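Local coordinates for hypothetical protein (Uncultured marine organism, PDB 2OP5) that is of unknown function but forms a dimer of ferredoxin-like subunits, probably related to dimeric alpha-beta barrel proteins, and may be an oxidoreductase, at residues A[33-38]-A[64-69]. Residues are numbered along the deposited sequence; the frame is centred on the assembly and turned at random.
With EDO (1,2-ethanediol), chain G.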
ATOM      1  N   GLU A  33     -10.427 -18.374   2.991  1.00 37.77           N
ATOM      2  CA  GLU A  33     -11.499 -18.902   2.140  1.00 38.18           C
ATOM      3  C   GLU A  33     -11.434 -18.211   0.764  1.00 37.51           C
ATOM      4  O   GLU A  33     -11.794 -18.796  -0.249  1.00 38.68           O
ATOM      5  CB  GLU A  33     -12.884 -18.635   2.771  1.00 38.08           C
ATOM      6  CG  GLU A  33     -13.137 -19.351   4.102  1.00 40.45           C
ATOM      7  CD  GLU A  33     -14.342 -18.803   4.890  1.00 40.15           C
ATOM      8  OE1 GLU A  33     -15.256 -18.187   4.294  1.00 43.65           O
ATOM      9  OE2 GLU A  33     -14.357 -18.988   6.126  1.00 41.05           O
ATOM     10  N   VAL A  34     -10.978 -16.959   0.746  1.00 36.15           N
ATOM     11  CA  VAL A  34     -10.900 -16.153  -0.475  1.00 35.17           C
ATOM     12  C   VAL A  34      -9.563 -16.275  -1.189  1.00 33.41           C
ATOM     13  O   VAL A  34      -9.495 -16.709  -2.333  1.00 33.51           O
ATOM     14  CB  VAL A  34     -11.131 -14.651  -0.154  1.00 34.94           C
ATOM     15  CG1 VAL A  34     -11.067 -13.779  -1.424  1.00 36.09           C
ATOM     16  CG2 VAL A  34     -12.458 -14.458   0.563  1.00 37.67           C
ATOM     17  N   TRP A  35      -8.505 -15.879  -0.499  1.00 31.80           N
ATOM     18  CA  TRP A  35      -7.181 -15.832  -1.058  1.00 30.35           C
ATOM     19  C   TRP A  35      -6.468 -17.156  -0.864  1.00 30.08           C
ATOM     20  O   TRP A  35      -5.586 -17.298  -0.011  1.00 31.50           O
ATOM     21  CB  TRP A  35      -6.431 -14.647  -0.439  1.00 30.53           C
ATOM     22  CG  TRP A  35      -7.232 -13.344  -0.598  1.00 30.36           C
ATOM     23  CD1 TRP A  35      -7.888 -12.656   0.391  1.00 30.17           C
ATOM     24  CD2 TRP A  35      -7.520 -12.645  -1.819  1.00 31.20           C
ATOM     25  NE1 TRP A  35      -8.525 -11.568  -0.125  1.00 30.05           N
ATOM     26  CE2 TRP A  35      -8.324 -11.527  -1.480  1.00 31.17           C
ATOM     27  CE3 TRP A  35      -7.158 -12.831  -3.161  1.00 29.94           C
ATOM     28  CZ2 TRP A  35      -8.768 -10.608  -2.430  1.00 29.03           C
ATOM     29  CZ3 TRP A  35      -7.615 -11.903  -4.101  1.00 29.17           C
ATOM     30  CH2 TRP A  35      -8.406 -10.815  -3.725  1.00 29.27           C
ATOM     31  N   SER A  36      -6.894 -18.146  -1.649  1.00 29.30           N
ATOM     32  CA  SER A  36      -6.273 -19.463  -1.652  1.00 27.19           C
ATOM     33  C   SER A  36      -5.010 -19.387  -2.507  1.00 27.02           C
ATOM     34  O   SER A  36      -4.866 -18.501  -3.343  1.00 25.11           O
ATOM     35  CB  SER A  36      -7.226 -20.491  -2.246  1.00 26.94           C
ATOM     36  OG  SER A  36      -7.526 -20.177  -3.592  1.00 25.27           O
ATOM     37  N   GLU A  37      -4.104 -20.333  -2.299  1.00 27.88           N
ATOM     38  CA  GLU A  37      -2.861 -20.386  -3.065  1.00 29.31           C
ATOM     39  C   GLU A  37      -3.232 -20.767  -4.497  1.00 28.23           C
ATOM     40  O   GLU A  37      -2.523 -20.434  -5.446  1.00 27.15           O
ATOM     41  CB  GLU A  37      -1.854 -21.408  -2.496  1.00 30.09           C
ATOM     42  CG  GLU A  37      -1.656 -21.412  -0.966  1.00 33.64           C
ATOM     43  CD  GLU A  37      -1.116 -20.113  -0.376  1.00 37.04           C
ATOM     44  OE1 GLU A  37      -0.566 -19.269  -1.109  1.00 39.53           O
ATOM     45  OE2 GLU A  37      -1.231 -19.952   0.860  1.00 41.04           O
ATOM     46  N   ASP A  38      -4.345 -21.478  -4.642  1.00 27.55           N
ATOM     47  CA  ASP A  38      -4.828 -21.852  -5.952  1.00 28.08           C
ATOM     48  C   ASP A  38      -5.149 -20.593  -6.765  1.00 26.81           C
ATOM     49  O   ASP A  38      -4.665 -20.427  -7.885  1.00 26.65           O
ATOM     50  CB  ASP A  38      -6.060 -22.739  -5.799  1.00 29.34           C
ATOM     51  CG  ASP A  38      -6.605 -23.216  -7.123  1.00 31.34           C
ATOM     52  OD1 ASP A  38      -5.840 -23.351  -8.096  1.00 34.47           O
ATOM     53  OD2 ASP A  38      -7.822 -23.459  -7.189  1.00 36.87           O
ATOM     54  N   ILE A  64      -8.490  -2.491   7.868  1.00 26.46           N
ATOM     55  CA  ILE A  64      -7.669  -3.461   7.181  1.00 27.48           C
ATOM     56  C   ILE A  64      -7.150  -2.784   5.925  1.00 26.84           C
ATOM     57  O   ILE A  64      -7.912  -2.124   5.232  1.00 27.01           O
ATOM     58  CB  ILE A  64      -8.480  -4.680   6.690  1.00 28.24           C
ATOM     59  CG1 ILE A  64      -9.069  -5.458   7.863  1.00 31.19           C
ATOM     60  CG2 ILE A  64      -7.614  -5.609   5.841  1.00 29.06           C
ATOM     61  CD1 ILE A  64      -8.055  -5.988   8.851  1.00 32.45           C
ATOM     62  N   SER A  65      -5.867  -2.973   5.631  1.00 26.33           N
ATOM     63  CA  SER A  65      -5.267  -2.501   4.373  1.00 26.56           C
ATOM     64  C   SER A  65      -4.804  -3.668   3.512  1.00 25.79           C
ATOM     65  O   SER A  65      -4.360  -4.715   4.029  1.00 24.35           O
ATOM     66  CB  SER A  65      -4.071  -1.617   4.652  1.00 27.12           C
ATOM     67  OG  SER A  65      -3.052  -2.326   5.300  1.00 31.42           O
HETATM   68  N   MSE A  66      -4.936  -3.480   2.204  1.00 24.26           N
HETATM   69  CA  MSE A  66      -4.481  -4.421   1.228  1.00 24.49           C
HETATM   70  C   MSE A  66      -3.757  -3.665   0.150  1.00 25.76           C
HETATM   71  O   MSE A  66      -4.194  -2.602  -0.283  1.00 25.85           O
HETATM   72  CB  MSE A  66      -5.639  -5.171   0.588  1.00 25.12           C
HETATM   73  CG  MSE A  66      -6.281  -6.138   1.537  1.00 26.29           C
HETATM   74 SE   MSE A  66      -7.689  -7.209   0.728  0.75 20.37          SE
HETATM   75  CE  MSE A  66      -7.945  -8.285   2.279  1.00 25.89           C
ATOM     76  N   VAL A  67      -2.630  -4.209  -0.261  1.00 27.10           N
ATOM     77  CA  VAL A  67      -1.868  -3.624  -1.333  1.00 27.14           C
ATOM     78  C   VAL A  67      -1.689  -4.748  -2.353  1.00 27.70           C
ATOM     79  O   VAL A  67      -1.138  -5.816  -2.020  1.00 26.75           O
ATOM     80  CB  VAL A  67      -0.496  -3.081  -0.873  1.00 27.21           C
ATOM     81  CG1 VAL A  67       0.271  -2.539  -2.064  1.00 26.44           C
ATOM     82  CG2 VAL A  67      -0.642  -2.005   0.228  1.00 26.40           C
ATOM     83  N   PHE A  68      -2.204  -4.519  -3.562  1.00 27.75           N
ATOM     84  CA  PHE A  68      -2.077  -5.464  -4.668  1.00 28.13           C
ATOM     85  C   PHE A  68      -1.145  -4.791  -5.648  1.00 28.59           C
ATOM     86  O   PHE A  68      -1.390  -3.639  -6.051  1.00 27.38           O
ATOM     87  CB  PHE A  68      -3.391  -5.672  -5.438  1.00 29.25           C
ATOM     88  CG  PHE A  68      -4.522  -6.284  -4.643  1.00 28.49           C
ATOM     89  CD1 PHE A  68      -5.268  -5.508  -3.770  1.00 28.75           C
ATOM     90  CD2 PHE A  68      -4.877  -7.604  -4.838  1.00 28.44           C
ATOM     91  CE1 PHE A  68      -6.343  -6.064  -3.062  1.00 31.44           C
ATOM     92  CE2 PHE A  68      -5.944  -8.174  -4.142  1.00 29.94           C
ATOM     93  CZ  PHE A  68      -6.687  -7.403  -3.253  1.00 29.96           C
ATOM     94  N   GLU A  69      -0.130  -5.527  -6.087  1.00 28.82           N
ATOM     95  CA  GLU A  69       0.840  -5.019  -7.042  1.00 30.00           C
ATOM     96  C   GLU A  69       0.865  -5.889  -8.294  1.00 29.69           C
ATOM     97  O   GLU A  69       0.940  -7.122  -8.213  1.00 27.43           O
ATOM     98  CB  GLU A  69       2.216  -4.984  -6.400  1.00 30.87           C
ATOM     99  CG  GLU A  69       2.250  -4.076  -5.186  1.00 32.82           C
ATOM    100  CD  GLU A  69       3.624  -3.927  -4.625  1.00 35.11           C
ATOM    101  OE1 GLU A  69       4.594  -3.964  -5.400  1.00 37.15           O
ATOM    102  OE2 GLU A  69       3.734  -3.738  -3.407  1.00 39.25           O
TER
HETATM  103  C1  EDO G 117       1.168 -18.988  -3.402  1.00 34.45           C
HETATM  104  O1  EDO G 117       2.596 -18.874  -3.562  1.00 36.14           O
HETATM  105  C2  EDO G 117       0.397 -19.287  -4.691  1.00 35.47           C
HETATM  106  O2  EDO G 117       0.586 -20.596  -5.246  1.00 34.11           O
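Trp35 and Met66, the nearest backbone pair, keep their CA atoms 11.9 Å apart, so the turn between helices 31-34 and 37-46 reaches strand 63-70 through side chains alone. In this ferredoxin-like alpha-beta sandwich a turn in the helical layer packs onto the sheet: it sends Trp35 down onto one side of the four antiparallel strands, where alternate residues Met66 and Phe68 rise to meet it. Trp35 sits at the centre of an inverse gamma turn, with a weak bond from Ser36 N back to Val34 O, and Ser36 then N-caps the next helix through OG to Leu39 N. The indole leaves the turn with CG anti to the carbonyl carbon (chi1 -54°), and chi2 then turns the six-membered ring toward Phe68. There it forms an offset edge-to-face pair, centroids 5.5 Å apart and planes at 62°; the edge of the phenyl ring is turned to the indole face. Met66 comes in obliquely: its chain runs extended beyond CG (chi2 -176°), carrying SE to 5.3 Å from the centroid of the Trp35 five-membered ring, a Met-aromatic contact made by selenomethionine. Met66 CE lies 4.1 Å from Trp35 NE1. His51 joins the cluster from strand 48-56, stacking on Phe68 and meeting Trp35 edge-to-face, while Tyr40 and Leu43 pack on the indole from helix 37-46. With an alanine at Trp35 the helical layer and the sheet would probably be left with a gap between them, the Phe68 edge and Met66 CE losing the indole they pack against. On the reverse side of strand 63-70, Val67 packs against Val67 of the second subunit, so the strand serves both core and dimer interface. The tightest approach between turn and strand is Trp35 CH2 to Phe68 CE2, at 3.6 Å.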